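Local coordinates for protein ZYRO0G01672p (Zygosaccharomyces rouxii, PDB 4U8T) that probably reads N6-methyladenosine marks in messenger RNA through its YTH domain, the part of the protein present here, at residues M89-R94 and A111-W116. Numbering follows the deposited sequence.
Sequences MSSNLR and AFKVRW
Ser90 and Lys113 continue the antiparallel pairing of strands 82-94 and 111-123 of the YTH domain, just past the non-hydrogen-bonded pair Met89 and Val114: Ser90 N donates to Lys113 O over 2.8 Å, from well above the carbonyl plane. Beyond it the chain turns a corner at Ser91, and a side chain takes over. Lys113 N points almost straight at Ser91 OG (2.8 Å, 171°). That hydroxyl gives its own proton to Asn92 O. A backbone bond returns where Arg94 N meets Ala111 O at 3.0 Å.

The apolar part centres on the Phe112 ring. Met89, a selenomethionine, crosses it at about a right angle; its chain bends at chi3 (75°), which lays CE over the middle of one face, 3.6 Å from the centroid, in a CH-pi contact. SE sits farther above the same face, making this a Met-aromatic pair. Leu93 CD1 comes in at the ring's edge, in plane, 3.6 Å from Phe112 CD2. The phenylalanine side chain lies on the sheet face turned to helix 52-63, where it meets Leu58 of that helix and Leu73 of strand 71-77. Replacing Phe112 with an alanine is likely to strip the Met89 methyl and Leu93 CD1 of their shared partner and open a gap beside Leu58.

On the more exposed side, Lys113 runs extended past Arg94, its CD over one face of the guanidinium, toward the rim. The chemistry thus divides: a serine hydroxyl carries the pairing across the corner, packing round Phe112 joins the strands to the helix, and the two positive ends, close but not hydrogen-bonded, are unlikely to hold the strands together.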
HETATM    1  N   MSE A  89       0.589   6.707   4.365  1.00 19.66           N
HETATM    2  CA  MSE A  89       1.796   7.491   4.478  1.00 19.73           C
HETATM    3  C   MSE A  89       1.648   8.371   5.707  1.00 24.19           C
HETATM    4  O   MSE A  89       0.560   8.823   6.021  1.00 23.55           O
HETATM    5  CB  MSE A  89       2.042   8.319   3.227  1.00 19.56           C
HETATM    6  CG  MSE A  89       2.446   7.524   2.015  1.00 24.83           C
HETATM    7 SE   MSE A  89       2.920   8.533   0.415  1.00 38.56          SE
HETATM    8  CE  MSE A  89       4.629   9.184   0.917  1.00 23.26           C
ATOM      9  N   SER A  90       2.729   8.590   6.435  1.00 24.08           N
ATOM     10  CA  SER A  90       2.646   9.422   7.616  1.00 26.33           C
ATOM     11  C   SER A  90       3.805  10.392   7.592  1.00 26.01           C
ATOM     12  O   SER A  90       4.071  11.107   8.544  1.00 28.18           O
ATOM     13  CB  SER A  90       2.638   8.596   8.897  1.00 25.28           C
ATOM     14  OG  SER A  90       3.757   7.777   8.989  1.00 26.83           O
ATOM     15  N   SER A  91       4.523  10.384   6.490  1.00 22.73           N
ATOM     16  CA  SER A  91       5.525  11.378   6.273  1.00 24.59           C
ATOM     17  C   SER A  91       5.805  11.500   4.795  1.00 26.97           C
ATOM     18  O   SER A  91       5.404  10.664   4.010  1.00 24.60           O
ATOM     19  CB  SER A  91       6.790  11.030   7.037  1.00 27.61           C
ATOM     20  OG  SER A  91       7.666  10.271   6.233  1.00 27.86           O
ATOM     21  N   ASN A  92       6.461  12.582   4.413  1.00 28.72           N
ATOM     22  CA  ASN A  92       7.020  12.674   3.092  1.00 23.09           C
ATOM     23  C   ASN A  92       8.329  11.915   3.134  1.00 23.24           C
ATOM     24  O   ASN A  92       8.703  11.389   4.159  1.00 24.66           O
ATOM     25  CB  ASN A  92       7.208  14.123   2.677  1.00 25.00           C
ATOM     26  CG  ASN A  92       7.182  14.317   1.176  1.00 28.74           C
ATOM     27  OD1 ASN A  92       7.599  13.454   0.418  1.00 25.42           O
ATOM     28  ND2 ASN A  92       6.711  15.465   0.746  1.00 28.61           N
ATOM     29  N   LEU A  93       9.026  11.854   2.019  1.00 28.19           N
ATOM     30  CA  LEU A  93      10.287  11.148   1.956  1.00 27.90           C
ATOM     31  C   LEU A  93      11.304  11.871   2.862  1.00 30.70           C
ATOM     32  O   LEU A  93      11.283  13.086   2.992  1.00 36.05           O
ATOM     33  CB  LEU A  93      10.724  11.049   0.490  1.00 25.85           C
ATOM     34  CG  LEU A  93      11.586   9.956  -0.134  1.00 24.13           C
ATOM     35  CD1 LEU A  93      10.986   8.624   0.023  1.00 28.91           C
ATOM     36  CD2 LEU A  93      11.726  10.219  -1.601  1.00 24.47           C
ATOM     37  N   ARG A  94      12.137  11.113   3.557  1.00 33.49           N
ATOM     38  CA  ARG A  94      13.145  11.670   4.452  1.00 38.03           C
ATOM     39  C   ARG A  94      14.479  11.017   4.173  1.00 46.15           C
ATOM     40  O   ARG A  94      14.555  10.106   3.357  1.00 42.91           O
ATOM     41  CB  ARG A  94      12.787  11.468   5.920  1.00 38.24           C
ATOM     42  CG  ARG A  94      11.537  12.153   6.388  1.00 38.79           C
ATOM     43  CD  ARG A  94      11.476  12.108   7.892  1.00 44.37           C
ATOM     44  NE  ARG A  94      10.268  12.736   8.415  1.00 55.41           N
ATOM     45  CZ  ARG A  94       9.884  12.667   9.688  1.00 62.37           C
ATOM     46  NH1 ARG A  94      10.613  11.990  10.571  1.00 59.72           N
ATOM     47  NH2 ARG A  94       8.771  13.276  10.081  1.00 56.64           N
ATOM     48  N   ALA A 111      13.355   6.744   2.289  1.00 24.11           N
ATOM     49  CA  ALA A 111      12.117   6.098   2.655  1.00 21.73           C
ATOM     50  C   ALA A 111      11.223   7.079   3.312  1.00 20.69           C
ATOM     51  O   ALA A 111      11.651   8.134   3.683  1.00 25.79           O
ATOM     52  CB  ALA A 111      12.369   4.935   3.579  1.00 24.55           C
ATOM     53  N   PHE A 112       9.978   6.700   3.516  1.00 24.39           N
ATOM     54  CA  PHE A 112       9.056   7.553   4.230  1.00 24.32           C
ATOM     55  C   PHE A 112       8.335   6.755   5.293  1.00 23.02           C
ATOM     56  O   PHE A 112       8.276   5.556   5.213  1.00 23.92           O
ATOM     57  CB  PHE A 112       8.054   8.188   3.268  1.00 25.86           C
ATOM     58  CG  PHE A 112       7.424   7.222   2.306  1.00 23.90           C
ATOM     59  CD1 PHE A 112       6.316   6.489   2.676  1.00 21.58           C
ATOM     60  CD2 PHE A 112       7.927   7.065   1.029  1.00 21.94           C
ATOM     61  CE1 PHE A 112       5.739   5.623   1.814  1.00 21.33           C
ATOM     62  CE2 PHE A 112       7.351   6.194   0.156  1.00 21.77           C
ATOM     63  CZ  PHE A 112       6.253   5.476   0.548  1.00 25.60           C
ATOM     64  N   LYS A 113       7.772   7.434   6.275  1.00 23.86           N
ATOM     65  CA  LYS A 113       7.071   6.760   7.350  1.00 21.82           C
ATOM     66  C   LYS A 113       5.726   6.293   6.898  1.00 20.69           C
ATOM     67  O   LYS A 113       5.037   6.971   6.149  1.00 24.06           O
ATOM     68  CB  LYS A 113       6.919   7.674   8.570  1.00 24.42           C
ATOM     69  CG  LYS A 113       8.222   7.951   9.261  1.00 26.42           C
ATOM     70  CD  LYS A 113       8.078   8.853  10.440  1.00 32.97           C
ATOM     71  CE  LYS A 113       9.408   8.903  11.180  1.00 50.71           C
ATOM     72  NZ  LYS A 113       9.432   9.778  12.385  1.00 57.85           N
ATOM     73  N   VAL A 114       5.350   5.121   7.381  1.00 24.14           N
ATOM     74  CA  VAL A 114       4.035   4.556   7.112  1.00 22.89           C
ATOM     75  C   VAL A 114       3.391   4.098   8.402  1.00 23.34           C
ATOM     76  O   VAL A 114       4.057   3.766   9.358  1.00 27.45           O
ATOM     77  CB  VAL A 114       4.083   3.351   6.119  1.00 18.89           C
ATOM     78  CG1 VAL A 114       4.471   3.793   4.745  1.00 18.78           C
ATOM     79  CG2 VAL A 114       5.003   2.282   6.605  1.00 19.34           C
ATOM     80  N   ARG A 115       2.081   4.168   8.449  1.00 22.42           N
ATOM     81  CA  ARG A 115       1.323   3.645   9.566  1.00 26.88           C
ATOM     82  C   ARG A 115       0.427   2.494   9.106  1.00 22.97           C
ATOM     83  O   ARG A 115      -0.434   2.675   8.266  1.00 25.54           O
ATOM     84  CB  ARG A 115       0.592   4.803  10.237  1.00 33.24           C
ATOM     85  CG  ARG A 115       1.453   5.360  11.362  1.00 42.93           C
ATOM     86  CD  ARG A 115       1.202   6.803  11.768  1.00 47.78           C
ATOM     87  NE  ARG A 115      -0.204   7.179  11.813  1.00 55.38           N
ATOM     88  CZ  ARG A 115      -0.626   8.437  11.897  1.00 54.83           C
ATOM     89  NH1 ARG A 115      -1.928   8.700  11.908  1.00 51.46           N
ATOM     90  NH2 ARG A 115       0.258   9.429  11.999  1.00 45.05           N
ATOM     91  N   TRP A 116       0.709   1.281   9.555  1.00 23.08           N
ATOM     92  CA  TRP A 116      -0.098   0.134   9.135  1.00 21.68           C
ATOM     93  C   TRP A 116      -1.492   0.059   9.785  1.00 25.20           C
ATOM     94  O   TRP A 116      -1.663   0.295  10.963  1.00 28.64           O
ATOM     95  CB  TRP A 116       0.712  -1.152   9.356  1.00 21.17           C
ATOM     96  CG  TRP A 116       1.703  -1.364   8.256  1.00 18.59           C
ATOM     97  CD1 TRP A 116       2.913  -0.766   8.127  1.00 17.29           C
ATOM     98  CD2 TRP A 116       1.555  -2.209   7.119  1.00 16.66           C
ATOM     99  NE1 TRP A 116       3.528  -1.183   6.994  1.00 16.27           N
ATOM    100  CE2 TRP A 116       2.711  -2.068   6.348  1.00 16.15           C
ATOM    101  CE3 TRP A 116       0.559  -3.073   6.677  1.00 17.03           C
ATOM    102  CZ2 TRP A 116       2.896  -2.754   5.162  1.00 13.77           C
ATOM    103  CZ3 TRP A 116       0.753  -3.756   5.500  1.00 16.78           C
ATOM    104  CH2 TRP A 116       1.904  -3.591   4.759  1.00 13.07           C
TER